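Local coordinates for PA_0080 (PDB 3ZHN), which is an outer-membrane lipoprotein component of the type VI secretion system, TssJ1, and probably takes part in assembling the membrane-bound part of that machine, at residues W36-P45 / G147-R156; D64-L75 / L123-D133. One frame throughout, in Å; residues are numbered along the deposited sequence.

Contact 1. Residues W36-P45 / G147-R156; sequences WLHAAPNLNP and GAQAIGIVAR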
loop_
_atom_site.group_PDB
_atom_site.type_symbol
_atom_site.label_atom_id
_atom_site.label_comp_id
_atom_site.label_asym_id
_atom_site.label_seq_id
_atom_site.Cartn_x
_atom_site.Cartn_y
_atom_site.Cartn_z
ATOM N N TRP A 36 -8.520 -2.163 6.305
ATOM C CA TRP A 36 -8.038 -2.805 7.510
ATOM C C TRP A 36 -6.682 -3.399 7.205
ATOM O O TRP A 36 -6.553 -4.312 6.340
ATOM C CB TRP A 36 -8.967 -3.896 7.998
ATOM C CG TRP A 36 -10.210 -3.381 8.601
ATOM C CD1 TRP A 36 -10.478 -3.162 9.960
ATOM C CD2 TRP A 36 -11.413 -3.052 7.902
ATOM N NE1 TRP A 36 -11.766 -2.740 10.120
ATOM C CE2 TRP A 36 -12.340 -2.618 8.875
ATOM C CE3 TRP A 36 -11.787 -3.051 6.550
ATOM C CZ2 TRP A 36 -13.625 -2.237 8.555
ATOM C CZ3 TRP A 36 -13.091 -2.667 6.241
ATOM C CH2 TRP A 36 -13.987 -2.268 7.243
ATOM N N LEU A 37 -5.667 -2.912 7.923
ATOM C CA LEU A 37 -4.271 -3.352 7.738
ATOM C C LEU A 37 -3.952 -4.377 8.810
ATOM O O LEU A 37 -4.127 -4.096 9.988
ATOM C CB LEU A 37 -3.295 -2.167 7.909
ATOM C CG LEU A 37 -3.316 -0.943 6.966
ATOM C CD1 LEU A 37 -2.366 0.118 7.491
ATOM C CD2 LEU A 37 -2.884 -1.400 5.590
ATOM N N HIS A 38 -3.459 -5.558 8.408
ATOM C CA HIS A 38 -3.158 -6.620 9.309
ATOM C C HIS A 38 -1.700 -6.964 9.130
ATOM O O HIS A 38 -1.305 -7.515 8.104
ATOM C CB HIS A 38 -4.000 -7.882 8.964
ATOM C CG HIS A 38 -5.433 -7.620 8.779
ATOM N ND1 HIS A 38 -6.303 -7.318 9.815
ATOM C CD2 HIS A 38 -6.169 -7.624 7.651
ATOM C CE1 HIS A 38 -7.511 -7.129 9.324
ATOM N NE2 HIS A 38 -7.455 -7.272 8.012
ATOM N N ALA A 39 -0.883 -6.596 10.121
ATOM C CA ALA A 39 0.532 -6.919 10.069
ATOM C C ALA A 39 0.717 -8.281 10.695
ATOM O O ALA A 39 0.407 -8.475 11.875
ATOM C CB ALA A 39 1.353 -5.857 10.793
ATOM N N ALA A 40 1.269 -9.250 9.914
ATOM C CA ALA A 40 1.322 -10.614 10.412
ATOM C C ALA A 40 2.297 -10.756 11.596
ATOM O O ALA A 40 3.209 -9.951 11.737
ATOM C CB ALA A 40 1.704 -11.572 9.262
ATOM N N PRO A 41 2.117 -11.801 12.392
ATOM C CA PRO A 41 3.076 -12.127 13.435
ATOM C C PRO A 41 4.473 -12.356 12.938
ATOM O O PRO A 41 5.403 -12.113 13.644
ATOM C CB PRO A 41 2.522 -13.453 13.993
ATOM C CG PRO A 41 1.071 -13.459 13.729
ATOM C CD PRO A 41 0.931 -12.715 12.430
ATOM N N ASN A 42 4.596 -12.876 11.738
ATOM C CA ASN A 42 5.882 -13.119 11.096
ATOM C C ASN A 42 6.334 -11.984 10.105
ATOM O O ASN A 42 7.002 -12.253 9.100
ATOM C CB ASN A 42 5.901 -14.510 10.436
ATOM C CG ASN A 42 4.852 -14.667 9.366
ATOM O OD1 ASN A 42 4.013 -13.775 9.187
ATOM N ND2 ASN A 42 4.908 -15.803 8.619
ATOM N N LEU A 43 5.841 -10.782 10.349
ATOM C CA LEU A 43 6.141 -9.621 9.531
ATOM C C LEU A 43 7.640 -9.456 9.260
ATOM O O LEU A 43 8.425 -9.486 10.174
ATOM C CB LEU A 43 5.643 -8.391 10.267
ATOM C CG LEU A 43 5.715 -7.030 9.539
ATOM C CD1 LEU A 43 4.677 -7.021 8.403
ATOM C CD2 LEU A 43 5.373 -5.931 10.518
ATOM N N ASN A 44 8.017 -9.231 8.011
ATOM C CA ASN A 44 9.327 -8.722 7.610
ATOM C C ASN A 44 10.485 -9.249 8.460
ATOM O O ASN A 44 11.197 -8.480 9.077
ATOM C CB ASN A 44 9.336 -7.213 7.651
ATOM C CG ASN A 44 10.536 -6.626 6.933
ATOM O OD1 ASN A 44 11.111 -7.207 6.006
ATOM N ND2 ASN A 44 10.913 -5.468 7.366
ATOM N N PRO A 45 10.692 -10.581 8.463
ATOM C CA PRO A 45 11.685 -11.130 9.426
ATOM C C PRO A 45 13.111 -10.800 9.100
ATOM O O PRO A 45 13.489 -10.668 7.930
ATOM C CB PRO A 45 11.410 -12.655 9.357
ATOM C CG PRO A 45 10.801 -12.840 7.997
ATOM C CD PRO A 45 9.932 -11.659 7.799
ATOM N N GLY A 147 2.402 -9.646 5.082
ATOM C CA GLY A 147 2.994 -10.926 5.486
ATOM C C GLY A 147 4.503 -10.922 5.704
ATOM O O GLY A 147 5.126 -9.848 5.788
ATOM N N ALA A 148 5.060 -12.100 5.900
ATOM C CA ALA A 148 6.492 -12.183 6.053
ATOM C C ALA A 148 7.184 -11.529 4.831
ATOM O O ALA A 148 8.265 -10.896 5.017
ATOM C CB ALA A 148 6.926 -13.610 6.133
ATOM N N GLN A 149 6.620 -11.733 3.639
ATOM C CA GLN A 149 7.282 -11.275 2.409
ATOM C C GLN A 149 6.359 -10.808 1.287
ATOM O O GLN A 149 6.811 -10.693 0.151
ATOM C CB GLN A 149 8.283 -12.353 1.815
ATOM C CG GLN A 149 7.644 -13.580 1.350
ATOM C CD GLN A 149 8.573 -14.737 1.109
ATOM O OE1 GLN A 149 9.587 -14.866 1.724
ATOM N NE2 GLN A 149 8.193 -15.574 0.189
ATOM N N ALA A 150 5.116 -10.442 1.602
ATOM C CA ALA A 150 4.198 -10.046 0.587
ATOM C C ALA A 150 3.041 -9.221 1.170
ATOM O O ALA A 150 2.515 -9.531 2.261
ATOM C CB ALA A 150 3.628 -11.276 -0.124
ATOM N N ILE A 151 2.648 -8.238 0.384
ATOM C CA ILE A 151 1.401 -7.507 0.547
ATOM C C ILE A 151 0.311 -8.317 -0.131
ATOM O O ILE A 151 0.439 -8.624 -1.304
ATOM C CB ILE A 151 1.408 -6.118 -0.111
ATOM C CG1 ILE A 151 2.614 -5.291 0.333
ATOM C CG2 ILE A 151 0.086 -5.440 0.145
ATOM C CD1 ILE A 151 2.828 -4.087 -0.511
ATOM N N GLY A 152 -0.752 -8.634 0.599
ATOM C CA GLY A 152 -1.926 -9.317 0.138
ATOM C C GLY A 152 -3.178 -8.451 0.333
ATOM O O GLY A 152 -3.480 -7.982 1.422
ATOM N N ILE A 153 -3.951 -8.291 -0.746
ATOM C CA ILE A 153 -5.160 -7.516 -0.682
ATOM C C ILE A 153 -6.378 -8.398 -0.999
ATOM O O ILE A 153 -6.381 -9.178 -1.988
ATOM C CB ILE A 153 -5.098 -6.378 -1.731
ATOM C CG1 ILE A 153 -3.836 -5.520 -1.619
ATOM C CG2 ILE A 153 -6.404 -5.561 -1.752
ATOM C CD1 ILE A 153 -3.723 -4.450 -2.718
ATOM N N VAL A 154 -7.406 -8.234 -0.174
ATOM C CA VAL A 154 -8.664 -8.982 -0.282
ATOM C C VAL A 154 -9.841 -7.983 -0.123
ATOM O O VAL A 154 -9.819 -7.134 0.751
ATOM C CB VAL A 154 -8.798 -10.126 0.779
ATOM C CG1 VAL A 154 -10.098 -10.891 0.615
ATOM C CG2 VAL A 154 -7.656 -11.145 0.700
ATOM N N ALA A 155 -10.780 -8.045 -1.048
ATOM C CA ALA A 155 -11.979 -7.210 -0.938
ATOM C C ALA A 155 -12.807 -7.659 0.267
ATOM O O ALA A 155 -12.979 -8.873 0.451
ATOM C CB ALA A 155 -12.748 -7.240 -2.247
ATOM N N ARG A 156 -13.268 -6.709 1.057
ATOM C CA ARG A 156 -14.172 -6.945 2.203
ATOM C C ARG A 156 -15.589 -6.478 1.823
ATOM O O ARG A 156 -15.805 -5.308 1.555
ATOM C CB ARG A 156 -13.735 -6.275 3.528
ATOM C CG ARG A 156 -14.599 -6.812 4.683
ATOM C CD ARG A 156 -14.518 -6.177 6.060
ATOM N NE ARG A 156 -13.259 -6.433 6.738
ATOM C CZ ARG A 156 -12.997 -6.209 8.033
ATOM N NH1 ARG A 156 -13.903 -5.690 8.873
ATOM N NH2 ARG A 156 -11.808 -6.532 8.508
HETATM O O HOH W 1 2.632 -13.832 6.844
#

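Contact 2. Residues D64-L75 / L123-D133; sequences DTAFGRADYFAL and LDRATWRQVLD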
loop_
_atom_site.group_PDB
_atom_site.type_symbol
_atom_site.label_atom_id
_atom_site.label_comp_id
_atom_site.label_asym_id
_atom_site.label_seq_id
_atom_site.Cartn_x
_atom_site.Cartn_y
_atom_site.Cartn_z
ATOM N N ASP A 64 -1.338 4.642 -13.124
ATOM C CA ASP A 64 -0.447 3.743 -12.362
ATOM C C ASP A 64 0.624 3.028 -13.180
ATOM O O ASP A 64 1.283 2.108 -12.679
ATOM C CB ASP A 64 -1.163 2.767 -11.459
ATOM C CG ASP A 64 -1.969 1.705 -12.190
ATOM O OD1 ASP A 64 -1.953 1.654 -13.472
ATOM O OD2 ASP A 64 -2.622 0.870 -11.466
ATOM N N THR A 65 0.698 3.369 -14.478
ATOM C CA THR A 65 1.685 2.713 -15.344
ATOM C C THR A 65 3.098 3.029 -14.926
ATOM O O THR A 65 3.938 2.118 -14.743
ATOM C CB THR A 65 1.393 3.083 -16.844
ATOM O OG1 THR A 65 0.032 2.776 -17.160
ATOM C CG2 THR A 65 2.382 2.408 -17.749
ATOM N N ALA A 66 3.428 4.303 -14.765
ATOM C CA ALA A 66 4.769 4.631 -14.289
ATOM C C ALA A 66 5.046 4.058 -12.925
ATOM O O ALA A 66 6.135 3.542 -12.686
ATOM C CB ALA A 66 4.966 6.167 -14.265
ATOM N N PHE A 67 4.074 4.166 -12.007
ATOM C CA PHE A 67 4.191 3.611 -10.705
ATOM C C PHE A 67 4.687 2.149 -10.733
ATOM O O PHE A 67 5.585 1.764 -10.010
ATOM C CB PHE A 67 2.855 3.734 -9.955
ATOM C CG PHE A 67 2.933 3.203 -8.543
ATOM C CD1 PHE A 67 3.474 3.939 -7.516
ATOM C CD2 PHE A 67 2.479 1.939 -8.270
ATOM C CE1 PHE A 67 3.523 3.424 -6.258
ATOM C CE2 PHE A 67 2.538 1.408 -6.985
ATOM C CZ PHE A 67 3.066 2.135 -6.012
ATOM N N GLY A 68 4.012 1.340 -11.532
ATOM C CA GLY A 68 4.331 -0.101 -11.675
ATOM C C GLY A 68 5.647 -0.424 -12.358
ATOM O O GLY A 68 6.079 -1.577 -12.256
ATOM N N ARG A 69 6.232 0.565 -13.078
ATOM C CA ARG A 69 7.500 0.417 -13.777
ATOM C C ARG A 69 8.700 0.970 -13.059
ATOM O O ARG A 69 9.832 0.808 -13.513
ATOM C CB ARG A 69 7.439 1.158 -15.135
ATOM C CG ARG A 69 6.549 0.440 -16.120
ATOM C CD ARG A 69 6.347 1.341 -17.333
ATOM N NE ARG A 69 5.577 0.698 -18.399
ATOM C CZ ARG A 69 5.151 1.263 -19.523
ATOM N NH1 ARG A 69 5.351 2.547 -19.743
ATOM N NH2 ARG A 69 4.536 0.518 -20.460
ATOM N N ALA A 70 8.451 1.712 -11.967
ATOM C CA ALA A 70 9.505 2.493 -11.325
ATOM C C ALA A 70 10.342 1.604 -10.412
ATOM O O ALA A 70 9.868 0.661 -9.822
ATOM C CB ALA A 70 8.883 3.565 -10.518
ATOM N N ASP A 71 11.602 1.961 -10.247
ATOM C CA ASP A 71 12.463 1.334 -9.243
ATOM C C ASP A 71 12.022 1.756 -7.817
ATOM O O ASP A 71 11.482 2.850 -7.547
ATOM C CB ASP A 71 13.909 1.815 -9.436
ATOM C CG ASP A 71 14.588 1.154 -10.608
ATOM O OD1 ASP A 71 14.002 0.381 -11.400
ATOM O OD2 ASP A 71 15.761 1.471 -10.865
ATOM N N TYR A 72 12.344 0.879 -6.879
ATOM C CA TYR A 72 12.082 1.101 -5.483
ATOM C C TYR A 72 12.603 2.451 -4.955
ATOM O O TYR A 72 11.825 3.180 -4.357
ATOM C CB TYR A 72 12.673 -0.019 -4.644
ATOM C CG TYR A 72 12.423 0.148 -3.182
ATOM C CD1 TYR A 72 13.254 0.917 -2.430
ATOM C CD2 TYR A 72 11.317 -0.490 -2.584
ATOM C CE1 TYR A 72 13.031 1.094 -1.054
ATOM C CE2 TYR A 72 11.046 -0.317 -1.263
ATOM C CZ TYR A 72 11.915 0.466 -0.470
ATOM O OH TYR A 72 11.674 0.690 0.875
ATOM N N PHE A 73 13.883 2.756 -5.141
ATOM C CA PHE A 73 14.401 3.993 -4.614
ATOM C C PHE A 73 13.694 5.241 -5.217
ATOM O O PHE A 73 13.510 6.285 -4.567
ATOM C CB PHE A 73 15.912 4.150 -4.829
ATOM C CG PHE A 73 16.770 3.316 -3.901
ATOM C CD1 PHE A 73 16.619 3.370 -2.549
ATOM C CD2 PHE A 73 17.819 2.529 -4.435
ATOM C CE1 PHE A 73 17.472 2.627 -1.724
ATOM C CE2 PHE A 73 18.662 1.796 -3.632
ATOM C CZ PHE A 73 18.499 1.878 -2.274
ATOM N N ALA A 74 13.285 5.111 -6.470
ATOM C CA ALA A 74 12.640 6.220 -7.171
ATOM C C ALA A 74 11.261 6.477 -6.499
ATOM O O ALA A 74 10.865 7.601 -6.303
ATOM C CB ALA A 74 12.504 5.890 -8.678
ATOM N N LEU A 75 10.544 5.415 -6.147
ATOM C CA LEU A 75 9.218 5.533 -5.521
ATOM C C LEU A 75 9.286 6.004 -4.073
ATOM O O LEU A 75 8.290 6.584 -3.543
ATOM C CB LEU A 75 8.486 4.169 -5.539
ATOM C CG LEU A 75 7.987 3.782 -6.907
ATOM C CD1 LEU A 75 7.303 2.433 -6.889
ATOM C CD2 LEU A 75 7.085 4.852 -7.545
ATOM N N LEU A 123 13.961 -7.383 -0.956
ATOM C CA LEU A 123 12.978 -7.082 -2.037
ATOM C C LEU A 123 12.946 -8.128 -3.155
ATOM O O LEU A 123 11.899 -8.357 -3.748
ATOM C CB LEU A 123 13.238 -5.696 -2.593
ATOM C CG LEU A 123 13.004 -4.600 -1.573
ATOM C CD1 LEU A 123 13.465 -3.291 -2.143
ATOM C CD2 LEU A 123 11.579 -4.461 -1.026
ATOM N N ASP A 124 14.041 -8.865 -3.359
ATOM C CA ASP A 124 14.049 -9.965 -4.377
ATOM C C ASP A 124 13.011 -11.006 -4.136
ATOM O O ASP A 124 12.461 -11.515 -5.090
ATOM C CB ASP A 124 15.474 -10.561 -4.521
ATOM C CG ASP A 124 15.476 -11.904 -5.306
ATOM O OD1 ASP A 124 15.297 -13.050 -4.777
ATOM O OD2 ASP A 124 15.595 -11.836 -6.486
ATOM N N ARG A 125 12.831 -11.421 -2.897
ATOM C CA ARG A 125 11.872 -12.469 -2.597
ATOM C C ARG A 125 10.472 -11.933 -2.321
ATOM O O ARG A 125 9.523 -12.747 -2.215
ATOM C CB ARG A 125 12.344 -13.240 -1.329
ATOM C CG ARG A 125 11.950 -12.521 -0.022
ATOM C CD ARG A 125 12.335 -13.154 1.284
ATOM N NE ARG A 125 13.805 -13.207 1.406
ATOM C CZ ARG A 125 14.442 -13.731 2.467
ATOM N NH1 ARG A 125 13.797 -14.265 3.479
ATOM N NH2 ARG A 125 15.734 -13.707 2.540
ATOM N N ALA A 126 10.312 -10.607 -2.266
ATOM C CA ALA A 126 9.093 -10.051 -1.731
ATOM C C ALA A 126 8.126 -9.582 -2.813
ATOM O O ALA A 126 8.547 -9.061 -3.850
ATOM C CB ALA A 126 9.418 -8.877 -0.783
ATOM N N THR A 127 6.825 -9.667 -2.510
ATOM C CA THR A 127 5.812 -8.886 -3.260
ATOM C C THR A 127 5.642 -7.588 -2.495
ATOM O O THR A 127 4.797 -7.368 -1.628
ATOM C CB THR A 127 4.535 -9.676 -3.363
ATOM O OG1 THR A 127 4.827 -10.950 -3.943
ATOM C CG2 THR A 127 3.505 -9.019 -4.240
ATOM N N TRP A 128 6.509 -6.660 -2.871
ATOM C CA TRP A 128 6.638 -5.394 -2.189
ATOM C C TRP A 128 5.868 -4.227 -2.781
ATOM O O TRP A 128 5.805 -3.166 -2.159
ATOM C CB TRP A 128 8.107 -4.961 -2.036
ATOM C CG TRP A 128 8.815 -4.844 -3.363
ATOM C CD1 TRP A 128 9.625 -5.802 -3.940
ATOM C CD2 TRP A 128 8.953 -3.682 -4.179
ATOM N NE1 TRP A 128 10.199 -5.303 -5.094
ATOM C CE2 TRP A 128 9.799 -4.015 -5.270
ATOM C CE3 TRP A 128 8.388 -2.381 -4.129
ATOM C CZ2 TRP A 128 10.106 -3.085 -6.292
ATOM C CZ3 TRP A 128 8.692 -1.478 -5.119
ATOM C CH2 TRP A 128 9.550 -1.833 -6.191
ATOM N N ARG A 129 5.240 -4.442 -3.933
ATOM C CA ARG A 129 4.448 -3.454 -4.563
ATOM C C ARG A 129 3.108 -4.069 -4.982
ATOM O O ARG A 129 3.073 -5.177 -5.496
ATOM C CB ARG A 129 5.180 -2.881 -5.795
ATOM C CG ARG A 129 4.362 -1.873 -6.585
ATOM C CD ARG A 129 5.155 -1.080 -7.609
ATOM N NE ARG A 129 5.887 -2.017 -8.425
ATOM C CZ ARG A 129 6.997 -1.709 -9.099
ATOM N NH1 ARG A 129 7.354 -0.457 -9.244
ATOM N NH2 ARG A 129 7.748 -2.695 -9.562
ATOM N N GLN A 130 2.024 -3.299 -4.820
ATOM C CA GLN A 130 0.718 -3.621 -5.313
ATOM C C GLN A 130 0.039 -2.374 -5.849
ATOM O O GLN A 130 0.332 -1.287 -5.373
ATOM C CB GLN A 130 -0.174 -4.224 -4.234
ATOM C CG GLN A 130 0.227 -5.568 -3.646
ATOM C CD GLN A 130 0.006 -6.716 -4.550
ATOM O OE1 GLN A 130 -0.304 -6.572 -5.682
ATOM N NE2 GLN A 130 0.160 -7.891 -4.022
ATOM N N VAL A 131 -0.806 -2.539 -6.875
ATOM C CA VAL A 131 -1.661 -1.457 -7.322
ATOM C C VAL A 131 -3.076 -1.948 -7.407
ATOM O O VAL A 131 -3.290 -3.150 -7.635
ATOM C CB VAL A 131 -1.316 -0.969 -8.778
ATOM C CG1 VAL A 131 0.037 -0.364 -8.848
ATOM C CG2 VAL A 131 -1.476 -2.093 -9.864
ATOM N N LEU A 132 -4.042 -1.058 -7.221
ATOM C CA LEU A 132 -5.451 -1.431 -7.218
ATOM C C LEU A 132 -6.268 -0.337 -7.885
ATOM O O LEU A 132 -6.228 0.812 -7.369
ATOM C CB LEU A 132 -5.933 -1.693 -5.795
ATOM C CG LEU A 132 -7.320 -2.222 -5.729
ATOM C CD1 LEU A 132 -7.436 -3.637 -6.252
ATOM C CD2 LEU A 132 -7.886 -2.181 -4.319
ATOM N N ASP A 133 -6.972 -0.608 -9.006
ATOM C CA ASP A 133 -7.929 0.366 -9.532
ATOM C C ASP A 133 -9.144 0.327 -8.606
ATOM O O ASP A 133 -9.697 -0.723 -8.287
ATOM C CB ASP A 133 -8.346 -0.025 -10.931
ATOM C CG ASP A 133 -7.183 -0.015 -11.888
ATOM O OD1 ASP A 133 -6.841 1.053 -12.407
ATOM O OD2 ASP A 133 -6.583 -1.110 -12.100
HETATM O O HOH W 2 -3.926 -0.941 -12.774
HETATM O O HOH W 3 -5.087 1.402 -14.506
#

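Contact 1. Residues W36-P45 / G147-R156
The guanidinium of Arg156 lies flat over one face of the Trp36 indole, the two planes only 7° apart, and this cation-pi stack closes one end of the contact. Arg156 CZ stands 3.6 Å from the centroid of the six-membered ring of Trp36, while NH1 reaches over CE2 and NH2 over CG. A bend at chi3 (-70°) turns the guanidinium back across the indole, and the CD methylene adds a CH-pi contact to the same six-membered ring. At the guanidinium's edge is His38, whose CE1 comes within 4.4 Å of Arg156 NH2. Asp143 OD1 takes a salt bridge from Arg156 NH2 and a hydrogen bond from His38 NE2, while His38 ND1 bonds to Glu100; together these probably hold the guanidinium in place and offset its charge.

The far end is a meeting of loops. A type I turn from Ala40 to Leu43 presents Asn42 O to Ala148 CA in a 3.1 Å CA-H...O contact, and Pro45 CD packs 4.0 Å from Ala148 CB. One water bridges Asn42 OD1, 2.7 Å away, to the amide of Ala148.

Between these ends the segments separate, because strand 139-146 runs between strands 31-39 and 151-155 in the mixed sheet. Trp36 and Arg156 thus reach across a strand, and His141 meets the indole edge-to-face; at the loop end, Tyr120 bonds to Gly147 O.

Contact 2. Residues D64-L75 / L123-D133
Arg129 reaches the C-terminal end of the short helix 65-69 and the residue after it, where one nitrogen, NH1, donates to two backbone carbonyls. The bond to Ala70 O, 2.8 Å from NH1, uses a lone pair in the carbonyl plane; the one to Phe67 O is weak, bent to 125° at the hydrogen. Gly68 O sits over one guanidinium face, 3.3 Å from CZ, and Trp128 CH2 over the opposite face. A charged group is thereby sandwiched between a carbonyl and an indole, with its rotation limited chiefly by the NH1 bond to Ala70 O.

Apolar groups pack closely around this grip. Phe67 sets its ring edge against Val131, CD2 to CG1 being 3.4 Å, and passes alongside the Arg129 methylenes. Tyr72 points an edge at the face of Trp128 in a T-shaped pair, planes at 73° and centroids 5.4 Å apart. Trp128 CG stands between backbone N and carbonyl carbon (chi1 58°), which lifts the indole between Tyr72 and Arg129. Leu123 CD1 lies over a face of the tyrosine, 3.8 Å from the ring centroid.

The Asp64 end is looser and wet. Its carboxylate faces that of Asp133, OD2 to OD1 being 4.3 Å, and two waters bridge them, one between Asp64 OD2 and Asp133 OD2, the other between Asp133 OD1 and, weakly, Asp64 OD1; this probably eases the repulsion.

The weakly bonded helix 65-69 runs nearly antiparallel to strand 129-133, an outermost strand of the antiparallel sheet. Strand 113-118 beside it supplies Val117, which touches Phe67 and Tyr72, while Leu83 of helix 79-83 packs on Phe67 and Leu75.

Contact 2 is nested in sequence within the loop closed by contact 1: 36-45 comes first, then 64-75, 123-133 and finally 147-156. Their centres are about 16 Å apart. Contact 1 is made by residues flanking strand 151-155, at the edge of the mixed sheet; contact 2 uses strand 129-133, at the edge of the antiparallel one. These strands meet where Gln130 NE2 probably bonds to Ile151 O, 2.8 Å away, and the loops leading into them where Gln149 O probably takes the amide of Thr127. Contact 1 thus joins residues at non-adjacent strands of one sheet, whereas contact 2 fastens short helices onto the other, consistent with a two-sheet sandwich carrying a helical addition, as in other TssJ lipoproteins.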